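Local coordinates for protein small COPII coat GTPase SAR1 (Encephalitozoon cuniculi, PDB 6VS4) that is a small GTPase of the COPII coat, a member of the ADP-ribosylation factor family, and binds guanosine-5'-diphosphate, at residues 108-113 with 139-144. Sequence-based numbering, arbitrary orientation.
Sequences HGIVFI and APVVVL
Ile110, Leu144 and Phe112 carry much of this contact, and each joins the neighbouring strand through its backbone as well as its side chain. Ile110 is gripped twice: its N donates to Pro140 O at 3.1 Å, and its O accepts a straighter bond (170° at the hydrogen) from Val142 N. Phe112 repeats the pattern two residues on: its N donates to Val142 O at 2.9 Å and its O accepts from Leu144 N at 2.8 Å. That carbonyl also meets Val143 CA at 3.2 Å in a CA-H...O contact. Such a ladder, in which alternate residues of one strand bond to the residues before and after their partner on the other, is the signature of parallel pairing. Here it closes a beta-alpha-beta unit of the P-loop NTPase fold, with helix 122-135 making the crossover between strands 109-115 and 141-146 within the sheet, between strand 40-47 on one flank and strand 186-190 on the other. Side chains alternate between the two faces. On one, Ile110 and Val141 lie side by side, while Phe112 has CG anti to its N (chi1 -169°), which carries the ring away from the partner strand; Tyr129 of the crossover helix meets that ring edge-to-face. On the other, Leu144, paired with Ile113, reaches back two residues to Val111, its CD1 3.7 Å from Val111 CG1 in an oblique crossing. Val142 sets CG1 between its N and carbonyl carbon (chi1 67°), bringing that methyl to 3.7 Å from Val111 CG2. Leu205 and Ala208 of helix 204-223 cover Leu144 and Val142 on this face.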
# COMPACT_ATOMS: atom_id res chain seq x y z
N HIS A 108 -15.46 -27.69 -23.72
CA HIS A 108 -14.29 -28.22 -23.01
C HIS A 108 -14.52 -28.44 -21.53
O HIS A 108 -13.92 -29.35 -20.95
CB HIS A 108 -13.09 -27.28 -23.18
CG HIS A 108 -12.46 -27.33 -24.54
ND1 HIS A 108 -12.88 -26.53 -25.58
CD2 HIS A 108 -11.46 -28.10 -25.03
CE1 HIS A 108 -12.16 -26.80 -26.66
NE2 HIS A 108 -11.29 -27.75 -26.35
N GLY A 109 -15.35 -27.62 -20.89
CA GLY A 109 -15.59 -27.76 -19.47
C GLY A 109 -16.81 -26.98 -19.06
O GLY A 109 -17.26 -26.08 -19.77
N ILE A 110 -17.35 -27.35 -17.90
CA ILE A 110 -18.57 -26.75 -17.39
C ILE A 110 -18.34 -26.26 -15.97
O ILE A 110 -17.72 -26.95 -15.16
CB ILE A 110 -19.75 -27.75 -17.45
CG1 ILE A 110 -20.14 -27.99 -18.91
CG2 ILE A 110 -20.93 -27.24 -16.63
CD1 ILE A 110 -20.94 -29.23 -19.14
N VAL A 111 -18.81 -25.05 -15.69
CA VAL A 111 -18.92 -24.52 -14.34
C VAL A 111 -20.40 -24.42 -14.03
O VAL A 111 -21.12 -23.59 -14.61
CB VAL A 111 -18.20 -23.17 -14.21
CG1 VAL A 111 -18.33 -22.62 -12.80
CG2 VAL A 111 -16.75 -23.34 -14.58
N PHE A 112 -20.88 -25.27 -13.12
CA PHE A 112 -22.27 -25.30 -12.72
C PHE A 112 -22.40 -24.67 -11.33
O PHE A 112 -21.74 -25.11 -10.39
CB PHE A 112 -22.81 -26.73 -12.71
CG PHE A 112 -24.30 -26.81 -12.57
CD1 PHE A 112 -24.89 -26.81 -11.31
CD2 PHE A 112 -25.12 -26.88 -13.68
CE1 PHE A 112 -26.28 -26.88 -11.18
CE2 PHE A 112 -26.51 -26.95 -13.55
CZ PHE A 112 -27.08 -26.95 -12.30
N ILE A 113 -23.23 -23.63 -11.22
CA ILE A 113 -23.33 -22.82 -10.02
C ILE A 113 -24.70 -23.00 -9.39
O ILE A 113 -25.73 -22.92 -10.08
CB ILE A 113 -23.06 -21.34 -10.33
CG1 ILE A 113 -21.70 -21.20 -11.02
CG2 ILE A 113 -23.10 -20.52 -9.06
CD1 ILE A 113 -21.27 -19.76 -11.26
N ALA A 139 -17.27 -33.92 -20.88
CA ALA A 139 -16.49 -32.82 -20.33
C ALA A 139 -16.54 -32.79 -18.80
O ALA A 139 -17.57 -33.11 -18.19
CB ALA A 139 -17.00 -31.49 -20.88
N PRO A 140 -15.46 -32.37 -18.16
CA PRO A 140 -15.47 -32.25 -16.70
C PRO A 140 -16.46 -31.18 -16.23
O PRO A 140 -16.67 -30.16 -16.88
CB PRO A 140 -14.03 -31.85 -16.37
CG PRO A 140 -13.50 -31.24 -17.64
CD PRO A 140 -14.16 -32.00 -18.74
N VAL A 141 -17.06 -31.44 -15.08
CA VAL A 141 -18.04 -30.54 -14.48
C VAL A 141 -17.54 -30.16 -13.10
O VAL A 141 -17.38 -31.03 -12.23
CB VAL A 141 -19.44 -31.17 -14.39
CG1 VAL A 141 -20.41 -30.21 -13.72
CG2 VAL A 141 -19.96 -31.58 -15.77
N VAL A 142 -17.31 -28.87 -12.88
CA VAL A 142 -17.03 -28.35 -11.56
C VAL A 142 -18.29 -27.67 -11.04
O VAL A 142 -18.93 -26.90 -11.77
CB VAL A 142 -15.80 -27.42 -11.56
CG1 VAL A 142 -16.05 -26.14 -12.34
CG2 VAL A 142 -15.40 -27.10 -10.14
N VAL A 143 -18.68 -28.00 -9.82
CA VAL A 143 -19.89 -27.47 -9.21
C VAL A 143 -19.50 -26.49 -8.11
O VAL A 143 -18.74 -26.82 -7.19
CB VAL A 143 -20.78 -28.59 -8.65
CG1 VAL A 143 -21.97 -28.00 -7.93
CG2 VAL A 143 -21.24 -29.48 -9.78
N LEU A 144 -20.02 -25.27 -8.21
CA LEU A 144 -19.83 -24.25 -7.20
C LEU A 144 -21.11 -24.14 -6.38
O LEU A 144 -22.13 -23.66 -6.87
CB LEU A 144 -19.46 -22.91 -7.83
CG LEU A 144 -18.19 -22.91 -8.71
CD1 LEU A 144 -17.86 -21.52 -9.25
CD2 LEU A 144 -17.03 -23.48 -7.93